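Local coordinates for protein Non-sulfated chondroitin lyase E66 (Autographa californica nucleopolyhedrovirus, PDB 3VSN) that cleaves non-sulfated chondroitin as a lyase of the viral envelope and is essential for oral infection of the insect host, at residues A[385-390]-A[475-480]; A[522-527]-A[534-539]; A[118-123]-A[169-174]. All blocks are in the same frame, centred on the assembly; numbering follows the deposited sequence.

Contacts 1 and 2 sit side by side, their centres 9 Å apart, in one four-stranded antiparallel sheet: the strand carrying 475-480 pairs with the one carrying 534-539, and the salt bridge R479-E534 ties them together. Contact 1 is wholly buried and joins a turn to a strand through backbone bonds, two waters and the side chain of I475. Contact 2, partly buried, is a hairpin that adds an arginine-glutamate pair to its ladder. The centre of contact 3 is about 54 Å from that of contact 1, across the chain's centre. This surface contact in the helical domain relies on the six-membered end of a tryptophan and one tyrosine-aspartate bond, with no strand pairing.

Contact 1 (A[385-390]-A[475-480]); sequences FESGII and IVLSRD
G388 and I389 grip the backbone of I475 from both ends of the residue: G388 N gives a nearly straight bond to I475 O (2.8 Å), and I475 N gives one to I389 O (2.9 Å). S387 OG adds a provisional bond to V476 O at 2.8 Å, approaching from above the carbonyl plane; S387 was modelled in two conformers, and the bond belongs to one of them. Two waters fill in the polar side. Water 1 links E386 OE2 to the backbone N of S478 and, with the same caution, to S387 OG, while water 2 lies between E386 OE1 and S478 OG, 2.6 Å from the latter. The E386 carboxylate is pinned further by R367 and Y378, and its OE2 also receives the N-H of S387. Residues 386-389 form a type II beta turn with G388 at positive phi (101°), and the turn docks where strand 472-480 is kinked by a classic beta bulge, V476 and L477 both facing V536 of the next strand. I475 carries the packing. Its CG1 is anti to the carbonyl carbon (chi1 -60°) and carries CD1 to the edge of the F385 ring, 3.9 Å from F385 CD1 and in the ring plane; the same methyl meets I389 CB at 4.1 Å. The CG2 branch, anti to the backbone N, lies 3.4 Å from E386 O. The hydroxyl of S478 comes up to the turn backbone, OG lying 3.4 Å from E386 CA, and L535 of the neighbouring strand touches both I475 and S478.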
loop_
_atom_site.group_PDB
_atom_site.type_symbol
_atom_site.label_atom_id
_atom_site.label_comp_id
_atom_site.label_asym_id
_atom_site.label_seq_id
_atom_site.Cartn_x
_atom_site.Cartn_y
_atom_site.Cartn_z
ATOM N N PHE A 385 11.589 8.894 10.747
ATOM C CA PHE A 385 12.806 8.094 10.712
ATOM C C PHE A 385 12.581 6.730 10.073
ATOM O O PHE A 385 11.662 5.998 10.442
ATOM C CB PHE A 385 13.370 7.940 12.130
ATOM C CG PHE A 385 13.443 9.239 12.893
ATOM C CD1 PHE A 385 14.500 10.120 12.688
ATOM C CD2 PHE A 385 12.439 9.594 13.791
ATOM C CE1 PHE A 385 14.561 11.323 13.371
ATOM C CE2 PHE A 385 12.498 10.796 14.484
ATOM C CZ PHE A 385 13.561 11.659 14.275
ATOM N N GLU A 386 13.433 6.407 9.105
ATOM C CA GLU A 386 13.428 5.109 8.441
ATOM C C GLU A 386 14.694 5.003 7.610
ATOM O O GLU A 386 15.258 6.023 7.199
ATOM C CB GLU A 386 12.184 4.952 7.549
ATOM C CG GLU A 386 12.043 3.585 6.883
ATOM C CD GLU A 386 12.086 2.443 7.877
ATOM O OE1 GLU A 386 11.054 2.198 8.538
ATOM O OE2 GLU A 386 13.146 1.792 8.003
ATOM N N SER A 387 15.149 3.772 7.382
ATOM C CA SER A 387 16.276 3.520 6.495
ATOM C C SER A 387 16.058 4.272 5.188
ATOM O O SER A 387 14.985 4.170 4.576
ATOM C CB SER A 387 16.416 2.022 6.218
ATOM O OG SER A 387 16.679 1.303 7.407
ATOM N N GLY A 388 17.061 5.040 4.777
ATOM C CA GLY A 388 16.994 5.792 3.526
ATOM C C GLY A 388 16.666 7.270 3.670
ATOM O O GLY A 388 16.978 8.052 2.782
ATOM N N ILE A 389 16.022 7.657 4.771
ATOM C CA ILE A 389 15.627 9.061 4.967
ATOM C C ILE A 389 16.843 9.973 5.175
ATOM O O ILE A 389 17.729 9.677 5.982
ATOM C CB ILE A 389 14.591 9.232 6.112
ATOM C CG1 ILE A 389 13.266 8.541 5.735
ATOM C CG2 ILE A 389 14.360 10.712 6.418
ATOM C CD1 ILE A 389 12.142 8.688 6.749
ATOM N N ILE A 390 16.891 11.061 4.411
ATOM C CA ILE A 390 17.926 12.077 4.576
ATOM C C ILE A 390 17.383 13.141 5.529
ATOM O O ILE A 390 16.340 13.747 5.261
ATOM C CB ILE A 390 18.340 12.727 3.234
ATOM C CG1 ILE A 390 18.829 11.667 2.234
ATOM C CG2 ILE A 390 19.428 13.779 3.460
ATOM C CD1 ILE A 390 18.955 12.168 0.810
ATOM N N ILE A 475 19.898 8.107 7.098
ATOM C CA ILE A 475 19.585 7.028 8.032
ATOM C C ILE A 475 19.851 5.679 7.371
ATOM O O ILE A 475 19.357 5.403 6.274
ATOM C CB ILE A 475 18.129 7.122 8.540
ATOM C CG1 ILE A 475 17.920 8.456 9.268
ATOM C CG2 ILE A 475 17.783 5.944 9.449
ATOM C CD1 ILE A 475 16.489 8.726 9.684
ATOM N N VAL A 476 20.649 4.855 8.047
ATOM C CA VAL A 476 20.940 3.495 7.589
ATOM C C VAL A 476 20.021 2.489 8.299
ATOM O O VAL A 476 19.437 1.610 7.661
ATOM C CB VAL A 476 22.436 3.149 7.796
ATOM C CG1 VAL A 476 22.723 1.695 7.442
ATOM C CG2 VAL A 476 23.313 4.077 6.961
ATOM N N LEU A 477 19.904 2.624 9.619
ATOM C CA LEU A 477 19.018 1.789 10.430
ATOM C C LEU A 477 18.360 2.649 11.488
ATOM O O LEU A 477 18.997 3.545 12.048
ATOM C CB LEU A 477 19.789 0.665 11.133
ATOM C CG LEU A 477 19.631 -0.823 10.774
ATOM C CD1 LEU A 477 20.084 -1.678 11.954
ATOM C CD2 LEU A 477 18.223 -1.220 10.347
ATOM N N SER A 478 17.091 2.366 11.767
ATOM C CA SER A 478 16.339 3.096 12.781
ATOM C C SER A 478 15.560 2.123 13.655
ATOM O O SER A 478 15.147 1.060 13.191
ATOM C CB SER A 478 15.379 4.088 12.122
ATOM O OG SER A 478 14.512 3.423 11.219
ATOM N N ARG A 479 15.369 2.481 14.921
ATOM C CA ARG A 479 14.528 1.683 15.805
ATOM C C ARG A 479 13.710 2.537 16.764
ATOM O O ARG A 479 14.186 3.550 17.282
ATOM C CB ARG A 479 15.343 0.624 16.568
ATOM C CG ARG A 479 16.078 1.116 17.806
ATOM C CD ARG A 479 16.763 -0.024 18.549
ATOM N NE ARG A 479 17.554 0.477 19.674
ATOM C CZ ARG A 479 17.135 0.508 20.939
ATOM N NH1 ARG A 479 15.928 0.053 21.258
ATOM N NH2 ARG A 479 17.926 0.987 21.893
ATOM N N ASP A 480 12.467 2.108 16.964
ATOM C CA ASP A 480 11.577 2.636 17.988
ATOM C C ASP A 480 12.042 2.001 19.299
ATOM O O ASP A 480 11.906 0.790 19.487
ATOM C CB ASP A 480 10.137 2.225 17.643
ATOM C CG ASP A 480 9.105 2.707 18.658
ATOM O OD1 ASP A 480 9.431 2.876 19.852
ATOM O OD2 ASP A 480 7.938 2.890 18.248
HETATM O O HOH W 1 15.570 0.912 9.851
HETATM O O HOH W 2 12.148 2.444 11.168
#

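Contact 2 (A[522-527]-A[534-539]); sequences PSLTVR and ELVEQI
R527 reaches diagonally over the sheet and takes E537 side-on: NE bonds OE2 (2.8 Å) and NH2 bonds OE1 (3.0 Å), one nitrogen to each oxygen. Both oxygens lie close to the guanidinium plane and both are approached from the syn side, OE1 on its lone pair and OE2 25° out of the carboxylate plane; the two planes are 33° apart. The R527 chain runs straight from the backbone and bends at chi3 (63°), which turns the NE edge of the guanidinium toward the E537 carboxylate. L535 runs alongside in the same sense, its CD1 3.7 Å from R527 NH2. E537 OE2 takes R527 NE, R473 NE of the adjacent strand and water 4, so two arginines share this carboxylate, and R527 NH1 goes to L394 O. Beneath these groups is an antiparallel beta hairpin, strands 525-530 and 533-540. T525 with E537 and R527 with L535 are hydrogen-bonded pairs, E537 N to T525 O measuring 2.8 Å, and V526 with V536 is the non-hydrogen-bonded pair between them. On the face of V526 and V536, V526 CG1 leans obliquely on E534 OE2 (3.5 Å), whose carboxylate is bound by R479 and by the backbone N atoms of F490 and E491. At the P522 end, Q538 lies roughly perpendicular to P522, Q538 OE1 being 3.5 Å from P522 CD. Its NE2, bonded to C553 O, has L524 CD2 beside it at 3.6 Å. Two waters hold T525 OG1: water 3 joins it to S523 O and I539 N, and water 4 to E537 OE2.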
loop_
_atom_site.group_PDB
_atom_site.type_symbol
_atom_site.label_atom_id
_atom_site.label_comp_id
_atom_site.label_asym_id
_atom_site.label_seq_id
_atom_site.Cartn_x
_atom_site.Cartn_y
_atom_site.Cartn_z
ATOM N N PRO A 522 30.517 8.057 4.056
ATOM C CA PRO A 522 30.836 8.246 5.470
ATOM C C PRO A 522 30.740 6.947 6.252
ATOM O O PRO A 522 30.061 6.011 5.821
ATOM C CB PRO A 522 29.749 9.218 5.947
ATOM C CG PRO A 522 29.294 9.915 4.705
ATOM C CD PRO A 522 29.339 8.847 3.656
ATOM N N SER A 523 31.412 6.894 7.398
ATOM C CA SER A 523 31.300 5.740 8.274
ATOM C C SER A 523 29.927 5.719 8.952
ATOM O O SER A 523 29.201 6.721 8.950
ATOM C CB SER A 523 32.427 5.735 9.310
ATOM O OG SER A 523 32.162 6.646 10.358
ATOM N N LEU A 524 29.571 4.566 9.510
ATOM C CA LEU A 524 28.339 4.420 10.275
ATOM C C LEU A 524 28.553 4.913 11.696
ATOM O O LEU A 524 29.520 4.526 12.355
ATOM C CB LEU A 524 27.891 2.956 10.298
ATOM C CG LEU A 524 27.697 2.225 8.967
ATOM C CD1 LEU A 524 27.373 0.757 9.217
ATOM C CD2 LEU A 524 26.609 2.881 8.128
ATOM N N THR A 525 27.649 5.775 12.157
ATOM C CA THR A 525 27.693 6.293 13.521
ATOM C C THR A 525 26.310 6.201 14.155
ATOM O O THR A 525 25.299 6.121 13.449
ATOM C CB THR A 525 28.214 7.746 13.576
ATOM O OG1 THR A 525 27.491 8.552 12.638
ATOM C CG2 THR A 525 29.708 7.801 13.255
ATOM N N VAL A 526 26.282 6.202 15.485
ATOM C CA VAL A 526 25.053 6.002 16.255
ATOM C C VAL A 526 24.619 7.299 16.939
ATOM O O VAL A 526 25.444 8.000 17.524
ATOM C CB VAL A 526 25.244 4.894 17.318
ATOM C CG1 VAL A 526 24.004 4.747 18.195
ATOM C CG2 VAL A 526 25.583 3.568 16.650
ATOM N N ARG A 527 23.323 7.603 16.869
ATOM C CA ARG A 527 22.770 8.806 17.489
ATOM C C ARG A 527 21.287 8.624 17.806
ATOM O O ARG A 527 20.581 7.924 17.079
ATOM C CB ARG A 527 22.959 10.007 16.555
ATOM C CG ARG A 527 22.542 11.350 17.135
ATOM C CD ARG A 527 22.790 12.471 16.135
ATOM N NE ARG A 527 21.982 12.299 14.928
ATOM C CZ ARG A 527 20.749 12.772 14.768
ATOM N NH1 ARG A 527 20.155 13.463 15.736
ATOM N NH2 ARG A 527 20.102 12.546 13.634
ATOM N N GLU A 534 16.468 5.459 18.111
ATOM C CA GLU A 534 17.921 5.332 17.957
ATOM C C GLU A 534 18.248 5.070 16.480
ATOM O O GLU A 534 17.515 4.347 15.792
ATOM C CB GLU A 534 18.484 4.213 18.846
ATOM C CG GLU A 534 20.000 4.251 19.022
ATOM C CD GLU A 534 20.564 3.044 19.765
ATOM O OE1 GLU A 534 19.894 1.982 19.814
ATOM O OE2 GLU A 534 21.699 3.151 20.291
ATOM N N LEU A 535 19.343 5.660 16.003
ATOM C CA LEU A 535 19.728 5.562 14.594
ATOM C C LEU A 535 21.150 5.073 14.390
ATOM O O LEU A 535 22.032 5.330 15.211
ATOM C CB LEU A 535 19.617 6.930 13.908
ATOM C CG LEU A 535 18.336 7.760 13.969
ATOM C CD1 LEU A 535 18.612 9.152 13.415
ATOM C CD2 LEU A 535 17.203 7.091 13.200
ATOM N N VAL A 536 21.357 4.369 13.281
ATOM C CA VAL A 536 22.673 4.250 12.663
ATOM C C VAL A 536 22.577 5.130 11.421
ATOM O O VAL A 536 21.635 4.996 10.634
ATOM C CB VAL A 536 23.005 2.801 12.260
ATOM C CG1 VAL A 536 24.348 2.737 11.540
ATOM C CG2 VAL A 536 23.010 1.891 13.481
ATOM N N GLU A 537 23.529 6.041 11.253
ATOM C CA GLU A 537 23.443 7.016 10.165
ATOM C C GLU A 537 24.798 7.293 9.523
ATOM O O GLU A 537 25.843 6.991 10.101
ATOM C CB GLU A 537 22.800 8.324 10.659
ATOM C CG GLU A 537 23.611 9.060 11.724
ATOM C CD GLU A 537 22.890 10.253 12.340
ATOM O OE1 GLU A 537 21.663 10.401 12.150
ATOM O OE2 GLU A 537 23.561 11.055 13.029
ATOM N N GLN A 538 24.762 7.853 8.318
ATOM C CA GLN A 538 25.957 8.367 7.662
ATOM C C GLN A 538 25.835 9.883 7.585
ATOM O O GLN A 538 24.972 10.418 6.875
ATOM C CB GLN A 538 26.139 7.742 6.272
ATOM C CG GLN A 538 26.617 6.292 6.318
ATOM C CD GLN A 538 26.871 5.688 4.943
ATOM O OE1 GLN A 538 26.816 6.374 3.926
ATOM N NE2 GLN A 538 27.153 4.391 4.913
ATOM N N ILE A 539 26.688 10.568 8.344
ATOM C CA ILE A 539 26.658 12.024 8.423
ATOM C C ILE A 539 27.299 12.631 7.172
ATOM O O ILE A 539 28.378 12.214 6.748
ATOM C CB ILE A 539 27.339 12.545 9.713
ATOM C CG1 ILE A 539 26.598 12.021 10.957
ATOM C CG2 ILE A 539 27.374 14.071 9.728
ATOM C CD1 ILE A 539 27.375 12.121 12.257
HETATM O O HOH W 3 28.486 9.067 10.105
HETATM O O HOH W 4 25.690 9.738 14.239
#

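Contact 3 (A[118-123]-A[169-174])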
loop_
_atom_site.group_PDB
_atom_site.type_symbol
_atom_site.label_atom_id
_atom_site.label_comp_id
_atom_site.label_asym_id
_atom_site.label_seq_id
_atom_site.Cartn_x
_atom_site.Cartn_y
_atom_site.Cartn_z
ATOM N N SER A 118 -37.265 -1.804 15.934
ATOM C CA SER A 118 -38.183 -1.066 16.802
ATOM C C SER A 118 -37.745 0.385 17.037
ATOM O O SER A 118 -38.542 1.205 17.492
ATOM C CB SER A 118 -38.364 -1.788 18.142
ATOM O OG SER A 118 -37.248 -1.582 18.994
ATOM N N LYS A 119 -36.484 0.696 16.732
ATOM C CA LYS A 119 -35.959 2.051 16.916
ATOM C C LYS A 119 -36.022 2.896 15.643
ATOM O O LYS A 119 -35.971 4.126 15.713
ATOM C CB LYS A 119 -34.520 2.021 17.446
ATOM C CG LYS A 119 -34.340 1.356 18.804
ATOM C CD LYS A 119 -35.038 2.114 19.924
ATOM C CE LYS A 119 -34.886 1.375 21.244
ATOM N NZ LYS A 119 -35.770 1.929 22.306
ATOM N N LEU A 120 -36.128 2.237 14.489
ATOM C CA LEU A 120 -36.098 2.924 13.197
ATOM C C LEU A 120 -37.406 3.660 12.891
ATOM O O LEU A 120 -38.483 3.065 12.972
ATOM C CB LEU A 120 -35.761 1.946 12.060
ATOM C CG LEU A 120 -34.350 1.348 11.992
ATOM C CD1 LEU A 120 -34.286 0.275 10.914
ATOM C CD2 LEU A 120 -33.297 2.418 11.739
ATOM N N PRO A 121 -37.312 4.962 12.553
ATOM C CA PRO A 121 -38.471 5.746 12.125
ATOM C C PRO A 121 -39.117 5.210 10.852
ATOM O O PRO A 121 -38.421 4.760 9.933
ATOM C CB PRO A 121 -37.881 7.133 11.863
ATOM C CG PRO A 121 -36.696 7.206 12.758
ATOM C CD PRO A 121 -36.128 5.816 12.770
ATOM N N ASP A 122 -40.445 5.260 10.822
ATOM C CA ASP A 122 -41.236 4.870 9.667
ATOM C C ASP A 122 -42.324 5.937 9.510
ATOM O O ASP A 122 -43.186 6.064 10.380
ATOM C CB ASP A 122 -41.848 3.484 9.900
ATOM C CG ASP A 122 -42.474 2.884 8.647
ATOM O OD1 ASP A 122 -42.826 1.689 8.694
ATOM O OD2 ASP A 122 -42.618 3.577 7.619
ATOM N N PRO A 123 -42.281 6.720 8.412
ATOM C CA PRO A 123 -41.362 6.631 7.269
ATOM C C PRO A 123 -39.930 7.071 7.612
ATOM O O PRO A 123 -39.730 7.778 8.603
ATOM C CB PRO A 123 -41.988 7.592 6.252
ATOM C CG PRO A 123 -42.669 8.617 7.088
ATOM C CD PRO A 123 -43.179 7.888 8.301
ATOM N N ARG A 169 -36.625 -7.312 3.891
ATOM C CA ARG A 169 -37.448 -6.838 2.771
ATOM C C ARG A 169 -38.144 -5.521 3.104
ATOM O O ARG A 169 -38.127 -4.586 2.302
ATOM C CB ARG A 169 -38.481 -7.894 2.353
ATOM C CG ARG A 169 -37.907 -9.046 1.540
ATOM C CD ARG A 169 -39.005 -9.945 0.987
ATOM N NE ARG A 169 -39.629 -10.740 2.041
ATOM C CZ ARG A 169 -39.308 -11.999 2.334
ATOM N NH1 ARG A 169 -39.935 -12.616 3.319
ATOM N NH2 ARG A 169 -38.371 -12.647 1.644
ATOM N N TYR A 170 -38.740 -5.437 4.291
ATOM C CA TYR A 170 -39.453 -4.224 4.666
ATOM C C TYR A 170 -38.537 -3.038 4.967
ATOM O O TYR A 170 -38.699 -1.969 4.388
ATOM C CB TYR A 170 -40.413 -4.447 5.839
ATOM C CG TYR A 170 -41.227 -3.200 6.115
ATOM C CD1 TYR A 170 -40.829 -2.281 7.087
ATOM C CD2 TYR A 170 -42.370 -2.920 5.369
ATOM C CE1 TYR A 170 -41.562 -1.129 7.323
ATOM C CE2 TYR A 170 -43.109 -1.771 5.597
ATOM C CZ TYR A 170 -42.703 -0.883 6.570
ATOM O OH TYR A 170 -43.438 0.256 6.792
ATOM N N TRP A 171 -37.593 -3.224 5.884
ATOM C CA TRP A 171 -36.793 -2.103 6.374
ATOM C C TRP A 171 -35.773 -1.593 5.393
ATOM O O TRP A 171 -35.505 -0.388 5.347
ATOM C CB TRP A 171 -36.187 -2.410 7.739
ATOM C CG TRP A 171 -37.251 -2.396 8.808
ATOM C CD1 TRP A 171 -37.849 -3.489 9.432
ATOM C CD2 TRP A 171 -37.923 -1.217 9.373
ATOM N NE1 TRP A 171 -38.802 -3.079 10.332
ATOM C CE2 TRP A 171 -38.897 -1.728 10.346
ATOM C CE3 TRP A 171 -37.814 0.160 9.181
ATOM C CZ2 TRP A 171 -39.713 -0.880 11.084
ATOM C CZ3 TRP A 171 -38.642 1.005 9.933
ATOM C CH2 TRP A 171 -39.568 0.496 10.862
ATOM N N LEU A 172 -35.217 -2.488 4.582
ATOM C CA LEU A 172 -34.308 -2.055 3.524
ATOM C C LEU A 172 -35.101 -1.454 2.369
ATOM O O LEU A 172 -34.611 -0.568 1.679
ATOM C CB LEU A 172 -33.376 -3.182 3.060
ATOM C CG LEU A 172 -32.389 -3.732 4.103
ATOM C CD1 LEU A 172 -31.283 -4.524 3.422
ATOM C CD2 LEU A 172 -31.782 -2.629 4.965
ATOM N N GLY A 173 -36.335 -1.924 2.183
ATOM C CA GLY A 173 -37.262 -1.303 1.235
ATOM C C GLY A 173 -37.442 0.175 1.531
ATOM O O GLY A 173 -37.552 0.991 0.616
ATOM N N LEU A 174 -37.450 0.516 2.818
ATOM C CA LEU A 174 -37.553 1.904 3.252
ATOM C C LEU A 174 -36.212 2.641 3.234
ATOM O O LEU A 174 -36.121 3.740 2.688
ATOM C CB LEU A 174 -38.174 1.995 4.649
ATOM C CG LEU A 174 -39.662 1.674 4.834
ATOM C CD1 LEU A 174 -40.023 1.831 6.301
ATOM C CD2 LEU A 174 -40.556 2.557 3.972
#
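D122 and Y170 extend to meet each other head-on, each with CG trans to its own backbone N (chi1 -169° and -175°), and these two torsions carry carboxylate and phenol to the same spot. The phenol OH of Y170 donates to D122 OD1 at 2.5 Å, a value so short that the exact distance is doubtful. OD1 sits at the edge of the tyrosine ring, in its plane, but the carboxylate itself is turned 55° from that ring. The other oxygen, D122 OD2, lies against L174 CD1 (3.4 Å), the leucine side chain standing roughly perpendicular to D122 one helical turn after Y170. Here the segment leaving helix 103-119 passes across the side of helix 161-175 and packs on it, both belonging to the N-terminal helical domain, the alpha/alpha toroid. W171 fills the middle of the contact with the six-membered end of its indole. The L120 and W171 side chains run antiparallel alongside each other, L120 CB 3.7 Å from W171 CZ3 and L120 CD1 3.9 Å from W171 CE3. The carbonyl of L120 approaches obliquely, O lying 3.5 Å from W171 CH2, whereas P121 O lies in the ring plane at the edge, 3.8 Å from W171 CZ3. P121 O is also bonded by Y175 OH, just beyond 169-174. D122 CB comes up to W171 CH2 from an oblique position at 3.9 Å. One face of the indole is covered near its rim by Y170 CD1. Helix 138-154 closes the buried side, with M144 against L120 and F148 against W171, while D122 and Y170 are exposed at the surface.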